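Long-range contact in HIGH affinity ribose transport protein RBSD (Bacillus subtilis, PDB 1OGD), which probably catalyses the interconversion of the beta-pyranose and beta-furanose forms of D-ribose in the cytoplasm, working as a decamer built from two pentamers: residues A[63-77]-A[118-130]. Residues are numbered along the deposited sequence; the frame is centred on the assembly and turned at random.
Sequences AVEKVIAAAEIKASN and TPYANCILQAGVL. With RIP (beta-D-ribopyranose), chain G.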
loop_
_atom_site.group_PDB
_atom_site.type_symbol
_atom_site.label_atom_id
_atom_site.label_comp_id
_atom_site.label_asym_id
_atom_site.label_seq_id
_atom_site.Cartn_x
_atom_site.Cartn_y
_atom_site.Cartn_z
ATOM N N ALA A 63 25.339 12.266 17.637
ATOM C CA ALA A 63 25.917 13.568 17.930
ATOM C C ALA A 63 24.761 14.511 18.286
ATOM O O ALA A 63 23.963 14.887 17.424
ATOM C CB ALA A 63 26.671 14.095 16.719
ATOM N N VAL A 64 24.675 14.888 19.558
ATOM C CA VAL A 64 23.614 15.771 20.036
ATOM C C VAL A 64 24.107 17.201 20.250
ATOM O O VAL A 64 25.101 17.415 20.947
ATOM C CB VAL A 64 23.043 15.253 21.370
ATOM C CG1 VAL A 64 21.887 16.129 21.816
ATOM C CG2 VAL A 64 22.610 13.790 21.220
ATOM N N GLU A 65 23.422 18.178 19.658
ATOM C CA GLU A 65 23.821 19.572 19.832
ATOM C C GLU A 65 22.913 20.327 20.794
ATOM O O GLU A 65 23.245 21.426 21.234
ATOM C CB GLU A 65 23.861 20.317 18.494
ATOM C CG GLU A 65 22.536 20.392 17.755
ATOM C CD GLU A 65 22.554 21.414 16.626
ATOM O OE1 GLU A 65 23.652 21.703 16.097
ATOM O OE2 GLU A 65 21.470 21.920 16.259
ATOM N N LYS A 66 21.769 19.740 21.131
ATOM C CA LYS A 66 20.835 20.392 22.043
ATOM C C LYS A 66 19.837 19.389 22.606
ATOM O O LYS A 66 19.356 18.507 21.890
ATOM C CB LYS A 66 20.089 21.510 21.314
ATOM C CG LYS A 66 19.105 22.283 22.172
ATOM C CD LYS A 66 18.399 23.338 21.336
ATOM C CE LYS A 66 17.393 24.124 22.154
ATOM N NZ LYS A 66 16.672 25.130 21.322
ATOM N N VAL A 67 19.539 19.527 23.894
ATOM C CA VAL A 67 18.600 18.644 24.569
ATOM C C VAL A 67 17.425 19.484 25.047
ATOM O O VAL A 67 17.601 20.636 25.450
ATOM C CB VAL A 67 19.248 17.958 25.790
ATOM C CG1 VAL A 67 18.293 16.930 26.374
ATOM C CG2 VAL A 67 20.564 17.299 25.386
ATOM N N ILE A 68 16.228 18.912 24.994
ATOM C CA ILE A 68 15.029 19.621 25.423
ATOM C C ILE A 68 14.223 18.734 26.358
ATOM O O ILE A 68 13.917 17.588 26.032
ATOM C CB ILE A 68 14.154 20.014 24.212
ATOM C CG1 ILE A 68 14.982 20.839 23.227
ATOM C CG2 ILE A 68 12.945 20.817 24.671
ATOM C CD1 ILE A 68 14.271 21.152 21.932
ATOM N N ALA A 69 13.900 19.264 27.532
ATOM C CA ALA A 69 13.121 18.530 28.521
ATOM C C ALA A 69 12.063 19.464 29.096
ATOM O O ALA A 69 12.094 20.667 28.852
ATOM C CB ALA A 69 14.031 18.014 29.630
ATOM N N ALA A 70 11.120 18.912 29.847
ATOM C CA ALA A 70 10.071 19.726 30.449
ATOM C C ALA A 70 10.558 20.246 31.800
ATOM O O ALA A 70 11.181 19.510 32.566
ATOM C CB ALA A 70 8.797 18.902 30.629
ATOM N N ALA A 71 10.277 21.515 32.083
ATOM C CA ALA A 71 10.686 22.127 33.344
ATOM C C ALA A 71 10.231 21.266 34.522
ATOM O O ALA A 71 10.965 21.083 35.496
ATOM C CB ALA A 71 10.094 23.530 33.460
ATOM N N GLU A 72 9.020 20.730 34.413
ATOM C CA GLU A 72 8.441 19.888 35.451
ATOM C C GLU A 72 9.368 18.789 35.952
ATOM O O GLU A 72 9.240 18.342 37.096
ATOM C CB GLU A 72 7.143 19.241 34.957
ATOM C CG GLU A 72 5.981 20.197 34.740
ATOM C CD GLU A 72 6.094 21.000 33.464
ATOM O OE1 GLU A 72 5.134 21.734 33.148
ATOM O OE2 GLU A 72 7.133 20.903 32.774
ATOM N N ILE A 73 10.294 18.342 35.109
ATOM C CA ILE A 73 11.204 17.271 35.505
ATOM C C ILE A 73 12.100 17.659 36.684
ATOM O O ILE A 73 12.429 16.819 37.520
ATOM C CB ILE A 73 12.092 16.812 34.318
ATOM C CG1 ILE A 73 12.727 15.460 34.648
ATOM C CG2 ILE A 73 13.171 17.847 34.028
ATOM C CD1 ILE A 73 13.595 14.898 33.543
ATOM N N LYS A 74 12.483 18.931 36.752
ATOM C CA LYS A 74 13.338 19.421 37.831
ATOM C C LYS A 74 12.683 19.286 39.204
ATOM O O LYS A 74 13.362 19.055 40.203
ATOM C CB LYS A 74 13.691 20.893 37.610
ATOM C CG LYS A 74 14.593 21.181 36.425
ATOM C CD LYS A 74 14.873 22.677 36.351
ATOM C CE LYS A 74 15.785 23.036 35.192
ATOM N NZ LYS A 74 16.071 24.499 35.145
ATOM N N ALA A 75 11.365 19.436 39.254
ATOM C CA ALA A 75 10.640 19.349 40.514
ATOM C C ALA A 75 10.136 17.948 40.837
ATOM O O ALA A 75 10.284 17.472 41.962
ATOM C CB ALA A 75 9.471 20.325 40.504
ATOM N N SER A 76 9.548 17.289 39.846
ATOM C CA SER A 76 8.988 15.956 40.039
ATOM C C SER A 76 9.957 14.792 39.863
ATOM O O SER A 76 9.702 13.697 40.360
ATOM C CB SER A 76 7.804 15.762 39.092
ATOM O OG SER A 76 6.882 16.829 39.213
ATOM N N ASN A 77 11.062 15.016 39.163
ATOM C CA ASN A 77 12.017 13.938 38.931
ATOM C C ASN A 77 13.446 14.458 39.014
ATOM O O ASN A 77 14.178 14.447 38.022
ATOM C CB ASN A 77 11.770 13.327 37.549
ATOM C CG ASN A 77 12.098 11.855 37.496
ATOM O OD1 ASN A 77 13.161 11.426 37.944
ATOM N ND2 ASN A 77 11.185 11.068 36.937
ATOM N N THR A 118 8.541 6.894 35.896
ATOM C CA THR A 118 8.665 8.072 36.751
ATOM C C THR A 118 8.243 9.309 35.968
ATOM O O THR A 118 8.472 9.396 34.762
ATOM C CB THR A 118 10.108 8.269 37.298
ATOM O OG1 THR A 118 11.019 8.500 36.216
ATOM C CG2 THR A 118 10.546 7.049 38.081
ATOM N N PRO A 119 7.616 10.281 36.649
ATOM C CA PRO A 119 7.122 11.542 36.088
ATOM C C PRO A 119 8.088 12.370 35.247
ATOM O O PRO A 119 9.216 12.653 35.657
ATOM C CB PRO A 119 6.662 12.312 37.326
ATOM C CG PRO A 119 6.231 11.231 38.246
ATOM C CD PRO A 119 7.339 10.222 38.095
ATOM N N TYR A 120 7.608 12.766 34.071
ATOM C CA TYR A 120 8.344 13.603 33.130
ATOM C C TYR A 120 9.746 13.149 32.731
ATOM O O TYR A 120 10.631 13.973 32.487
ATOM C CB TYR A 120 8.390 15.037 33.658
ATOM C CG TYR A 120 7.030 15.547 34.082
ATOM C CD1 TYR A 120 6.559 15.337 35.379
ATOM C CD2 TYR A 120 6.192 16.193 33.170
ATOM C CE1 TYR A 120 5.283 15.759 35.757
ATOM C CE2 TYR A 120 4.918 16.616 33.535
ATOM C CZ TYR A 120 4.471 16.396 34.830
ATOM O OH TYR A 120 3.210 16.810 35.193
ATOM N N ALA A 121 9.946 11.840 32.660
ATOM C CA ALA A 121 11.233 11.308 32.249
ATOM C C ALA A 121 11.213 11.223 30.722
ATOM O O ALA A 121 11.173 10.131 30.161
ATOM C CB ALA A 121 11.455 9.928 32.851
ATOM N N ASN A 122 11.213 12.385 30.069
ATOM C CA ASN A 122 11.206 12.469 28.609
ATOM C C ASN A 122 12.159 13.563 28.147
ATOM O O ASN A 122 12.345 14.565 28.832
ATOM C CB ASN A 122 9.818 12.838 28.056
ATOM C CG ASN A 122 8.691 12.040 28.676
ATOM O OD1 ASN A 122 7.975 12.539 29.546
ATOM N ND2 ASN A 122 8.520 10.800 28.232
ATOM N N CYS A 123 12.757 13.381 26.980
ATOM C CA CYS A 123 13.628 14.413 26.438
ATOM C C CYS A 123 13.756 14.283 24.931
ATOM O O CYS A 123 13.607 13.197 24.371
ATOM C CB CYS A 123 15.018 14.368 27.083
ATOM S SG CYS A 123 16.049 13.005 26.553
ATOM N N ILE A 124 14.021 15.410 24.288
ATOM C CA ILE A 124 14.203 15.459 22.850
ATOM C C ILE A 124 15.679 15.717 22.580
ATOM O O ILE A 124 16.268 16.645 23.148
ATOM C CB ILE A 124 13.384 16.608 22.220
ATOM C CG1 ILE A 124 11.894 16.261 22.252
ATOM C CG2 ILE A 124 13.856 16.872 20.794
ATOM C CD1 ILE A 124 10.994 17.400 21.795
ATOM N N LEU A 125 16.283 14.886 21.739
ATOM C CA LEU A 125 17.685 15.069 21.383
ATOM C C LEU A 125 17.715 15.666 19.985
ATOM O O LEU A 125 17.146 15.100 19.050
ATOM C CB LEU A 125 18.433 13.734 21.386
ATOM C CG LEU A 125 18.422 12.920 22.680
ATOM C CD1 LEU A 125 19.247 11.657 22.489
ATOM C CD2 LEU A 125 18.974 13.757 23.824
ATOM N N GLN A 126 18.355 16.822 19.849
ATOM C CA GLN A 126 18.456 17.477 18.555
ATOM C C GLN A 126 19.815 17.157 17.946
ATOM O O GLN A 126 20.860 17.456 18.531
ATOM C CB GLN A 126 18.289 18.988 18.704
ATOM C CG GLN A 126 18.043 19.696 17.384
ATOM C CD GLN A 126 17.781 21.175 17.557
ATOM O OE1 GLN A 126 18.698 21.994 17.481
ATOM N NE2 GLN A 126 16.523 21.528 17.805
ATOM N N ALA A 127 19.787 16.547 16.765
ATOM C CA ALA A 127 20.995 16.136 16.061
ATOM C C ALA A 127 21.953 17.262 15.693
ATOM O O ALA A 127 21.546 18.311 15.195
ATOM C CB ALA A 127 20.615 15.362 14.802
ATOM N N GLY A 128 23.236 17.025 15.937
ATOM C CA GLY A 128 24.241 18.011 15.589
ATOM C C GLY A 128 24.832 17.627 14.249
ATOM O O GLY A 128 24.195 16.914 13.473
ATOM N N VAL A 129 26.044 18.088 13.965
ATOM C CA VAL A 129 26.698 17.758 12.705
ATOM C C VAL A 129 28.138 17.313 12.980
ATOM O O VAL A 129 28.765 17.774 13.941
ATOM C CB VAL A 129 26.656 18.972 11.738
ATOM C CG1 VAL A 129 27.457 20.123 12.309
ATOM C CG2 VAL A 129 27.155 18.567 10.359
ATOM N N LEU A 130 28.652 16.407 12.149
ATOM C CA LEU A 130 30.002 15.871 12.324
ATOM C C LEU A 130 31.135 16.664 11.675
ATOM O O LEU A 130 32.273 16.201 11.636
ATOM C CB LEU A 130 30.054 14.430 11.819
ATOM C CG LEU A 130 29.137 13.441 12.536
ATOM C CD1 LEU A 130 29.203 12.085 11.849
ATOM C CD2 LEU A 130 29.553 13.333 13.996
HETATM C C1 RIP G . 2.703 11.830 30.274
HETATM C C2 RIP G . 4.118 11.443 30.619
HETATM C C3 RIP G . 4.675 12.416 31.646
HETATM C C4 RIP G . 3.811 12.562 32.893
HETATM C C5 RIP G . 2.409 12.950 32.438
HETATM O O1 RIP G . 2.662 13.032 29.533
HETATM O O2 RIP G . 4.092 10.124 31.123
HETATM O O3 RIP G . 5.986 12.056 31.999
HETATM O O4 RIP G . 3.727 11.343 33.605
HETATM O O5 RIP G . 1.875 12.041 31.449
HETATM O O HOH W 1 10.932 16.089 30.508
#
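Ile68 and Ile124 form a doubly hydrogen-bonded pair where strands 66-70 and 123-127 run antiparallel inside the mixed sheet of the RbsD/FucU fold. At one end of the pairing Glu65 and Lys66 both face Gln126, a classic beta bulge: Gln126 O accepts from Glu65 N while Gln126 N donates to Lys66 O at 2.8 Å. Past the bulge, Gly128 N donates a hydrogen bond to Ala63 O. Apolar contacts flank the backbone: Val67 and Leu125 lie side by side on one face, and the CB atoms of Ile68 and Ile124 meet at 4.0 Å on the other. At the sugar end the Tyr120 ring is sandwiched, with ribose C4 over one face and Glu72 CB 3.6 Å from the ring centroid on the opposite face, a CH-pi contact. A bend at chi2 (77°) helps turn the Glu72 carboxylate away from segment 118-130, and its OE1 accepts a hydrogen bond from His98 N, in the same pocket. Tyr120 N makes a weak hydrogen bond to ribose O3. A water joins Ala70 N to Tyr120 O and Asn122 O. Asn77 ND2 donates to Pro119 O at 2.8 Å and to Thr118 OG1 at 2.7 Å. An alanine here would probably leave both oxygens without this amide donor and let the Thr118-Ala121 type II turn shift. Both acceptors lie near the Asn77 amide plane.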